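Trehalose monomycolate exporter MmpL3 (Mycobacterium tuberculosis, PDB 7NVH) exports trehalose monomycolate across the mycobacterial inner membrane, probably driven by proton flow as in other transporters of the RND superfamily. Local coordinates at residues 288-300 with 311-323. Numbering follows the deposited sequence.
Sequences SAVLIVASAIGLL and TYATIASVMLSAI
The carbonyl oxygen of Ala296 receives the hydroxyl of Thr311, with OG1 donating to O over 2.6 Å, the one hydrogen bond that crosses between 288-300 and 311-323. OG1 approaches from above the carbonyl plane, 40° out of it, rather than along a lone pair. Thr311 carries that hydroxyl anti to its own backbone nitrogen (chi1 -175°); CG2 then sits between that nitrogen and the carbonyl carbon, and from there meets Leu300 CD2 at 3.6 Å. The bond lies close to the 3-10 segment 298-300, where the backbone bond from Leu299 N to Ala296 O is weak, and the threonine supplies this oxygen with a further donor. The CD2 methyl of Leu300 also lies obliquely against the Tyr312 ring, 3.5 Å from CE1.

Toward Ala289 and Ala322 the packing is largely apolar. Val318 packs with both methyls, CG1 on Ile292 CG2 (3.5 Å) and CG2 chiefly on Val293 CG2 (3.6 Å). The bent chain of Met319 brings SD to the same Val293 methyl, the side chains crossing at about a right angle. Farther on, Ala289 and Ala322 meet methyl to methyl, their CB atoms 3.4 Å apart.

In the RND-type membrane domain, helices 288-297 and 311-323 run antiparallel at 172°, their axes approaching to 9.1 Å, as the two arms of a helical hairpin. Helices 559-577 and 624-654 pack against 288-300, helix 237-246 lies against 311-323, and Ile248 of helix 248-265 touches both Ile292 and Val318.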
# COMPACT_ATOMS: atom_id res chain seq x y z
N SER A 288 -12.87 -0.39 17.16
CA SER A 288 -11.72 -0.82 16.37
C SER A 288 -11.71 -0.14 15.00
O SER A 288 -10.65 0.28 14.52
CB SER A 288 -11.73 -2.34 16.22
OG SER A 288 -11.59 -2.98 17.48
N ALA A 289 -12.87 -0.04 14.37
CA ALA A 289 -12.95 0.60 13.06
C ALA A 289 -12.59 2.07 13.14
O ALA A 289 -11.84 2.59 12.30
CB ALA A 289 -14.34 0.41 12.46
N VAL A 290 -13.13 2.79 14.13
CA VAL A 290 -12.80 4.20 14.24
C VAL A 290 -11.34 4.38 14.64
O VAL A 290 -10.72 5.39 14.31
CB VAL A 290 -13.75 4.93 15.20
CG1 VAL A 290 -15.19 4.70 14.80
CG2 VAL A 290 -13.51 4.51 16.63
N LEU A 291 -10.76 3.39 15.33
CA LEU A 291 -9.33 3.45 15.62
C LEU A 291 -8.50 3.32 14.35
O LEU A 291 -7.50 4.03 14.18
CB LEU A 291 -8.95 2.37 16.62
CG LEU A 291 -9.00 2.81 18.07
CD1 LEU A 291 -8.55 1.67 18.93
CD2 LEU A 291 -8.11 4.02 18.29
N ILE A 292 -8.90 2.42 13.45
CA ILE A 292 -8.21 2.34 12.16
C ILE A 292 -8.35 3.65 11.41
O ILE A 292 -7.39 4.15 10.82
CB ILE A 292 -8.74 1.17 11.32
CG1 ILE A 292 -8.18 -0.15 11.82
CG2 ILE A 292 -8.32 1.35 9.88
CD1 ILE A 292 -8.58 -1.31 10.96
N VAL A 293 -9.56 4.22 11.41
CA VAL A 293 -9.78 5.48 10.71
C VAL A 293 -8.87 6.56 11.27
O VAL A 293 -8.25 7.32 10.52
CB VAL A 293 -11.26 5.88 10.79
CG1 VAL A 293 -11.44 7.32 10.34
CG2 VAL A 293 -12.09 4.96 9.93
N ALA A 294 -8.76 6.64 12.60
CA ALA A 294 -7.89 7.63 13.22
C ALA A 294 -6.43 7.39 12.87
O ALA A 294 -5.67 8.34 12.64
CB ALA A 294 -8.09 7.62 14.73
N SER A 295 -6.01 6.12 12.84
CA SER A 295 -4.62 5.82 12.51
C SER A 295 -4.30 6.20 11.07
O SER A 295 -3.22 6.73 10.79
CB SER A 295 -4.34 4.33 12.74
OG SER A 295 -4.54 3.99 14.10
N ALA A 296 -5.21 5.93 10.14
CA ALA A 296 -4.97 6.14 8.72
C ALA A 296 -5.42 7.51 8.23
O ALA A 296 -5.21 7.82 7.05
CB ALA A 296 -5.65 5.05 7.90
N ILE A 297 -6.04 8.33 9.07
CA ILE A 297 -6.47 9.64 8.61
C ILE A 297 -5.29 10.60 8.51
O ILE A 297 -5.31 11.54 7.71
CB ILE A 297 -7.58 10.20 9.51
CG1 ILE A 297 -8.33 11.34 8.80
CG2 ILE A 297 -7.02 10.69 10.83
CD1 ILE A 297 -9.63 11.71 9.46
N GLY A 298 -4.24 10.38 9.31
CA GLY A 298 -3.07 11.22 9.24
C GLY A 298 -2.38 11.19 7.89
O GLY A 298 -1.68 12.15 7.54
N LEU A 299 -2.58 10.12 7.11
CA LEU A 299 -2.03 10.06 5.77
C LEU A 299 -2.64 11.10 4.84
O LEU A 299 -2.08 11.36 3.77
CB LEU A 299 -2.23 8.67 5.18
CG LEU A 299 -1.69 7.50 6.00
CD1 LEU A 299 -1.96 6.18 5.28
CD2 LEU A 299 -0.21 7.67 6.27
N LEU A 300 -3.77 11.70 5.23
CA LEU A 300 -4.36 12.75 4.40
C LEU A 300 -3.50 14.00 4.34
O LEU A 300 -3.68 14.81 3.43
CB LEU A 300 -5.75 13.10 4.93
CG LEU A 300 -6.85 12.10 4.60
CD1 LEU A 300 -8.15 12.49 5.28
CD2 LEU A 300 -7.03 12.04 3.11
N THR A 311 -5.51 5.85 1.58
CA THR A 311 -6.20 6.14 2.83
C THR A 311 -7.71 6.17 2.63
O THR A 311 -8.46 5.73 3.51
CB THR A 311 -5.69 7.45 3.44
OG1 THR A 311 -6.30 7.64 4.73
CG2 THR A 311 -6.03 8.63 2.56
N TYR A 312 -8.17 6.66 1.48
CA TYR A 312 -9.60 6.60 1.18
C TYR A 312 -10.07 5.16 1.09
O TYR A 312 -11.13 4.81 1.62
CB TYR A 312 -9.90 7.33 -0.12
CG TYR A 312 -9.81 8.83 -0.03
CD1 TYR A 312 -9.80 9.48 1.19
CD2 TYR A 312 -9.73 9.61 -1.18
CE1 TYR A 312 -9.71 10.85 1.27
CE2 TYR A 312 -9.65 10.98 -1.11
CZ TYR A 312 -9.63 11.60 0.12
OH TYR A 312 -9.55 12.97 0.20
N ALA A 313 -9.29 4.31 0.42
CA ALA A 313 -9.65 2.90 0.31
C ALA A 313 -9.72 2.25 1.69
O ALA A 313 -10.67 1.52 2.00
CB ALA A 313 -8.65 2.17 -0.58
N THR A 314 -8.72 2.51 2.53
CA THR A 314 -8.70 1.93 3.87
C THR A 314 -9.89 2.40 4.69
O THR A 314 -10.58 1.60 5.33
CB THR A 314 -7.39 2.28 4.57
OG1 THR A 314 -6.29 1.74 3.83
CG2 THR A 314 -7.38 1.70 5.98
N ILE A 315 -10.16 3.71 4.68
CA ILE A 315 -11.26 4.26 5.47
C ILE A 315 -12.59 3.68 5.01
O ILE A 315 -13.42 3.26 5.82
CB ILE A 315 -11.26 5.79 5.41
CG1 ILE A 315 -10.10 6.36 6.23
CG2 ILE A 315 -12.58 6.35 5.89
CD1 ILE A 315 -10.02 7.87 6.21
N ALA A 316 -12.81 3.66 3.69
CA ALA A 316 -14.06 3.12 3.17
C ALA A 316 -14.23 1.66 3.52
O ALA A 316 -15.30 1.24 3.97
CB ALA A 316 -14.12 3.32 1.65
N SER A 317 -13.17 0.86 3.36
CA SER A 317 -13.27 -0.56 3.64
C SER A 317 -13.55 -0.82 5.12
O SER A 317 -14.41 -1.64 5.46
CB SER A 317 -12.01 -1.29 3.20
OG SER A 317 -10.94 -1.04 4.09
N VAL A 318 -12.85 -0.12 6.02
CA VAL A 318 -13.04 -0.38 7.44
C VAL A 318 -14.41 0.10 7.90
O VAL A 318 -15.09 -0.57 8.68
CB VAL A 318 -11.91 0.24 8.28
CG1 VAL A 318 -10.58 -0.26 7.80
CG2 VAL A 318 -11.94 1.75 8.24
N MET A 319 -14.85 1.27 7.43
CA MET A 319 -16.16 1.76 7.83
C MET A 319 -17.27 0.86 7.30
O MET A 319 -18.23 0.58 8.02
CB MET A 319 -16.36 3.20 7.35
CG MET A 319 -15.67 4.24 8.22
SD MET A 319 -15.39 3.69 9.92
CE MET A 319 -17.05 3.74 10.60
N LEU A 320 -17.14 0.38 6.06
CA LEU A 320 -18.15 -0.53 5.54
C LEU A 320 -18.14 -1.85 6.28
O LEU A 320 -19.20 -2.43 6.53
CB LEU A 320 -17.93 -0.75 4.05
CG LEU A 320 -19.17 -1.37 3.41
CD1 LEU A 320 -20.38 -0.49 3.64
CD2 LEU A 320 -18.94 -1.59 1.94
N SER A 321 -16.95 -2.36 6.63
CA SER A 321 -16.89 -3.60 7.39
C SER A 321 -17.56 -3.45 8.75
O SER A 321 -18.33 -4.33 9.17
CB SER A 321 -15.44 -4.04 7.56
OG SER A 321 -14.73 -3.14 8.39
N ALA A 322 -17.30 -2.34 9.44
CA ALA A 322 -17.94 -2.13 10.73
C ALA A 322 -19.45 -1.97 10.59
O ALA A 322 -20.22 -2.54 11.38
CB ALA A 322 -17.35 -0.90 11.42
N ILE A 323 -19.89 -1.19 9.61
CA ILE A 323 -21.33 -0.97 9.43
C ILE A 323 -22.02 -2.28 9.10
O ILE A 323 -23.09 -2.58 9.63
CB ILE A 323 -21.57 0.10 8.35
CG1 ILE A 323 -21.18 1.48 8.88
CG2 ILE A 323 -23.03 0.13 7.96
CD1 ILE A 323 -20.90 2.49 7.80